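Local atomic coordinates of syndapin (Drosophila melanogaster, PDB entry 3I2W), a protein that probably takes part in endocytosis and the internalisation of plasma membrane proteins, binding phospholipids and forming a homodimer through the F-BAR domain described here. Residues G71-V82 and V245-F255. Residues are numbered along the deposited sequence; the frame is centred on the assembly and turned at random.
Sequences GVLTESERISDV and VQSLPQIYEEF
The ring of Phe255 carries Glu75 CB over one face, 4.0 Å above its plane and displaced toward the rim, while Val72 CG2 and the backbone carbonyl carbon of Gly71 approach it obliquely. Phe255 CG stands anti to the backbone N (chi1 -180°), which sends the ring along the glycine's bare backbone, with Phe255 CE1 3.6 Å from Gly71 C. Ile251 CG2, from the same helix, lies over one face of the Tyr252 ring, and Ile79 CD1 sits at that ring's edge, 3.4 Å from Tyr252 OH. The same hydroxyl donates a hydrogen bond of 2.5 Å to Glu75 OE2, received on the anti lone pair, with carboxylate and ring planes 67° apart. Glu75 bends at chi2 to bring its carboxylate to the tyrosine, and its OE1 pairs with Arg34 of the second subunit. On the more exposed flank, Arg78 lays CB against Ile251 CG1 and forms a salt bridge from NE to Glu254 OE1 (3.4 Å); the oxygen lies well out of the guanidinium plane, so charges alone attract. Val82 CG2 meets Val245 CG1 at 3.7 Å near the start of helix 247-260; residues 247-255 run antiparallel to residues 71-82 (173°) within the F-BAR helical bundle. Were Phe255 an alanine, a gap would probably open beside Gly71 and Val72, and His237 of the second subunit would lose the ring it meets. Glu75 is thus a buried carboxylate held by a tyrosine hydroxyl and an arginine across the dimer, a setting that would be expected to favour its ionised form and that ties this helix pair to the homodimer interface.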
loop_
_atom_site.group_PDB
_atom_site.type_symbol
_atom_site.label_atom_id
_atom_site.label_comp_id
_atom_site.label_asym_id
_atom_site.label_seq_id
_atom_site.Cartn_x
_atom_site.Cartn_y
_atom_site.Cartn_z
ATOM N N GLY B 71 -7.481 19.524 -11.608
ATOM C CA GLY B 71 -6.089 19.249 -11.312
ATOM C C GLY B 71 -5.810 18.136 -10.304
ATOM O O GLY B 71 -4.885 17.348 -10.487
ATOM N N VAL B 72 -6.601 18.065 -9.251
ATOM C CA VAL B 72 -6.341 17.095 -8.226
ATOM C C VAL B 72 -6.590 15.700 -8.802
ATOM O O VAL B 72 -5.879 14.792 -8.504
ATOM C CB VAL B 72 -7.228 17.388 -6.999
ATOM C CG1 VAL B 72 -7.612 16.167 -6.311
ATOM C CG2 VAL B 72 -6.490 18.172 -6.051
ATOM N N LEU B 73 -7.611 15.550 -9.635
ATOM C CA LEU B 73 -7.982 14.260 -10.211
ATOM C C LEU B 73 -6.928 13.799 -11.220
ATOM O O LEU B 73 -6.620 12.618 -11.331
ATOM C CB LEU B 73 -9.369 14.334 -10.874
ATOM C CG LEU B 73 -10.562 15.019 -10.144
ATOM C CD1 LEU B 73 -11.796 14.806 -10.938
ATOM C CD2 LEU B 73 -10.873 14.553 -8.723
ATOM N N THR B 74 -6.385 14.735 -11.971
ATOM C CA THR B 74 -5.270 14.439 -12.830
ATOM C C THR B 74 -4.049 13.957 -12.016
ATOM O O THR B 74 -3.462 12.980 -12.388
ATOM C CB THR B 74 -4.983 15.651 -13.713
ATOM O OG1 THR B 74 -5.858 15.571 -14.834
ATOM C CG2 THR B 74 -3.568 15.681 -14.214
ATOM N N GLU B 75 -3.713 14.640 -10.910
ATOM C CA GLU B 75 -2.658 14.233 -9.962
ATOM C C GLU B 75 -2.765 12.770 -9.565
ATOM O O GLU B 75 -1.815 12.004 -9.685
ATOM C CB GLU B 75 -2.752 15.011 -8.677
ATOM C CG GLU B 75 -1.605 14.752 -7.796
ATOM C CD GLU B 75 -1.863 13.850 -6.558
ATOM O OE1 GLU B 75 -3.016 13.446 -6.241
ATOM O OE2 GLU B 75 -0.824 13.588 -5.873
ATOM N N SER B 76 -3.927 12.388 -9.090
ATOM C CA SER B 76 -4.100 11.080 -8.598
ATOM C C SER B 76 -4.035 10.093 -9.770
ATOM O O SER B 76 -3.902 8.885 -9.571
ATOM C CB SER B 76 -5.451 11.011 -7.913
ATOM O OG SER B 76 -6.490 11.104 -8.882
ATOM N N GLU B 77 -4.169 10.576 -10.994
ATOM C CA GLU B 77 -4.159 9.628 -12.073
ATOM C C GLU B 77 -2.728 9.256 -12.416
ATOM O O GLU B 77 -2.382 8.093 -12.609
ATOM C CB GLU B 77 -5.021 10.098 -13.255
ATOM C CG GLU B 77 -6.412 9.456 -13.104
ATOM C CD GLU B 77 -7.491 9.841 -14.133
ATOM O OE1 GLU B 77 -8.651 9.337 -13.940
ATOM O OE2 GLU B 77 -7.223 10.621 -15.109
ATOM N N ARG B 78 -1.896 10.273 -12.415
ATOM C CA ARG B 78 -0.514 10.145 -12.667
ATOM C C ARG B 78 0.119 9.358 -11.519
ATOM O O ARG B 78 1.069 8.613 -11.725
ATOM C CB ARG B 78 0.109 11.539 -12.750
ATOM C CG ARG B 78 -0.306 12.436 -13.930
ATOM C CD ARG B 78 0.597 12.302 -15.180
ATOM N NE ARG B 78 0.117 13.212 -16.237
ATOM C CZ ARG B 78 -1.095 13.165 -16.818
ATOM N NH1 ARG B 78 -1.991 12.232 -16.473
ATOM N NH2 ARG B 78 -1.398 14.056 -17.752
ATOM N N ILE B 79 -0.419 9.497 -10.309
ATOM C CA ILE B 79 0.168 8.805 -9.190
ATOM C C ILE B 79 -0.133 7.324 -9.351
ATOM O O ILE B 79 0.769 6.457 -9.142
ATOM C CB ILE B 79 -0.325 9.296 -7.834
ATOM C CG1 ILE B 79 0.336 10.613 -7.475
ATOM C CG2 ILE B 79 0.059 8.281 -6.771
ATOM C CD1 ILE B 79 1.784 10.444 -7.302
ATOM N N SER B 80 -1.379 7.042 -9.734
ATOM C CA SER B 80 -1.808 5.701 -9.896
ATOM C C SER B 80 -0.960 5.009 -10.959
ATOM O O SER B 80 -0.653 3.840 -10.841
ATOM C CB SER B 80 -3.293 5.626 -10.271
ATOM O OG SER B 80 -3.471 5.906 -11.645
ATOM N N ASP B 81 -0.573 5.703 -12.006
ATOM C CA ASP B 81 0.269 5.052 -12.965
ATOM C C ASP B 81 1.618 4.663 -12.361
ATOM O O ASP B 81 2.114 3.501 -12.510
ATOM C CB ASP B 81 0.536 5.969 -14.108
ATOM C CG ASP B 81 -0.691 6.261 -14.915
ATOM O OD1 ASP B 81 -1.692 5.482 -14.828
ATOM O OD2 ASP B 81 -0.635 7.307 -15.627
ATOM N N VAL B 82 2.252 5.621 -11.715
ATOM C CA VAL B 82 3.426 5.268 -10.972
ATOM C C VAL B 82 3.169 3.966 -10.206
ATOM O O VAL B 82 3.948 3.017 -10.299
ATOM C CB VAL B 82 3.816 6.392 -10.020
ATOM C CG1 VAL B 82 4.710 5.889 -8.900
ATOM C CG2 VAL B 82 4.421 7.516 -10.814
ATOM N N VAL B 245 11.687 7.740 -9.582
ATOM C CA VAL B 245 10.611 7.892 -10.514
ATOM C C VAL B 245 10.763 9.338 -11.065
ATOM O O VAL B 245 10.634 10.311 -10.325
ATOM C CB VAL B 245 9.327 7.708 -9.739
ATOM C CG1 VAL B 245 8.096 7.735 -10.657
ATOM C CG2 VAL B 245 9.387 6.433 -8.952
ATOM N N GLN B 246 11.123 9.485 -12.334
ATOM C CA GLN B 246 11.530 10.820 -12.850
ATOM C C GLN B 246 10.396 11.753 -13.144
ATOM O O GLN B 246 10.577 12.946 -13.262
ATOM C CB GLN B 246 12.381 10.683 -14.070
ATOM C CG GLN B 246 13.792 10.418 -13.637
ATOM C CD GLN B 246 14.518 9.517 -14.599
ATOM O OE1 GLN B 246 15.219 8.582 -14.175
ATOM N NE2 GLN B 246 14.361 9.779 -15.912
ATOM N N SER B 247 9.213 11.172 -13.178
ATOM C CA SER B 247 8.021 11.851 -13.495
ATOM C C SER B 247 7.443 12.564 -12.268
ATOM O O SER B 247 6.820 13.616 -12.392
ATOM C CB SER B 247 7.058 10.833 -14.063
ATOM O OG SER B 247 6.569 10.000 -13.040
ATOM N N LEU B 248 7.658 12.012 -11.087
ATOM C CA LEU B 248 7.178 12.596 -9.848
ATOM C C LEU B 248 7.283 14.135 -9.792
ATOM O O LEU B 248 6.259 14.806 -9.714
ATOM C CB LEU B 248 7.918 11.951 -8.689
ATOM C CG LEU B 248 7.060 11.446 -7.572
ATOM C CD1 LEU B 248 5.931 10.758 -8.208
ATOM C CD2 LEU B 248 7.857 10.472 -6.848
ATOM N N PRO B 249 8.507 14.706 -9.869
ATOM C CA PRO B 249 8.561 16.174 -9.901
ATOM C C PRO B 249 7.575 16.747 -10.897
ATOM O O PRO B 249 6.809 17.617 -10.564
ATOM C CB PRO B 249 10.010 16.469 -10.334
ATOM C CG PRO B 249 10.726 15.355 -9.835
ATOM C CD PRO B 249 9.839 14.170 -10.180
ATOM N N GLN B 250 7.547 16.208 -12.098
ATOM C CA GLN B 250 6.714 16.777 -13.122
ATOM C C GLN B 250 5.178 16.765 -12.780
ATOM O O GLN B 250 4.552 17.780 -12.887
ATOM C CB GLN B 250 7.020 16.061 -14.401
ATOM C CG GLN B 250 6.340 16.642 -15.632
ATOM C CD GLN B 250 6.232 15.607 -16.780
ATOM O OE1 GLN B 250 6.999 14.613 -16.837
ATOM N NE2 GLN B 250 5.280 15.837 -17.688
ATOM N N ILE B 251 4.588 15.634 -12.377
ATOM C CA ILE B 251 3.256 15.568 -11.776
ATOM C C ILE B 251 2.867 16.760 -10.866
ATOM O O ILE B 251 1.825 17.354 -11.076
ATOM C CB ILE B 251 3.125 14.295 -10.954
ATOM C CG1 ILE B 251 2.844 13.146 -11.851
ATOM C CG2 ILE B 251 1.964 14.364 -10.009
ATOM C CD1 ILE B 251 3.885 12.154 -11.858
ATOM N N TYR B 252 3.704 17.089 -9.883
ATOM C CA TYR B 252 3.479 18.229 -9.017
ATOM C C TYR B 252 3.697 19.578 -9.731
ATOM O O TYR B 252 2.876 20.440 -9.623
ATOM C CB TYR B 252 4.180 18.053 -7.659
ATOM C CG TYR B 252 3.551 16.863 -7.041
ATOM C CD1 TYR B 252 2.401 16.954 -6.281
ATOM C CD2 TYR B 252 4.009 15.609 -7.344
ATOM C CE1 TYR B 252 1.779 15.826 -5.797
ATOM C CE2 TYR B 252 3.390 14.494 -6.870
ATOM C CZ TYR B 252 2.277 14.597 -6.124
ATOM O OH TYR B 252 1.701 13.410 -5.708
ATOM N N GLU B 253 4.759 19.742 -10.491
ATOM C CA GLU B 253 4.933 20.928 -11.249
ATOM C C GLU B 253 3.624 21.282 -12.014
ATOM O O GLU B 253 3.115 22.398 -11.961
ATOM C CB GLU B 253 6.095 20.717 -12.231
ATOM C CG GLU B 253 6.317 21.953 -13.134
ATOM C CD GLU B 253 7.647 21.864 -13.951
ATOM O OE1 GLU B 253 8.265 20.709 -13.985
ATOM O OE2 GLU B 253 8.078 22.942 -14.563
ATOM N N GLU B 254 3.085 20.295 -12.704
ATOM C CA GLU B 254 2.008 20.481 -13.623
ATOM C C GLU B 254 0.736 20.685 -12.854
ATOM O O GLU B 254 -0.092 21.528 -13.170
ATOM C CB GLU B 254 1.878 19.244 -14.468
ATOM C CG GLU B 254 0.422 18.873 -14.751
ATOM C CD GLU B 254 0.200 17.511 -15.500
ATOM O OE1 GLU B 254 0.427 16.398 -14.980
ATOM O OE2 GLU B 254 -0.291 17.561 -16.627
ATOM N N PHE B 255 0.584 19.900 -11.797
ATOM C CA PHE B 255 -0.512 20.078 -10.859
ATOM C C PHE B 255 -0.602 21.505 -10.357
ATOM O O PHE B 255 -1.679 22.023 -10.235
ATOM C CB PHE B 255 -0.363 19.091 -9.730
ATOM C CG PHE B 255 -1.435 19.162 -8.697
ATOM C CD1 PHE B 255 -2.639 19.815 -8.939
ATOM C CD2 PHE B 255 -1.259 18.565 -7.468
ATOM C CE1 PHE B 255 -3.657 19.903 -7.954
ATOM C CE2 PHE B 255 -2.268 18.642 -6.506
ATOM C CZ PHE B 255 -3.463 19.319 -6.754
#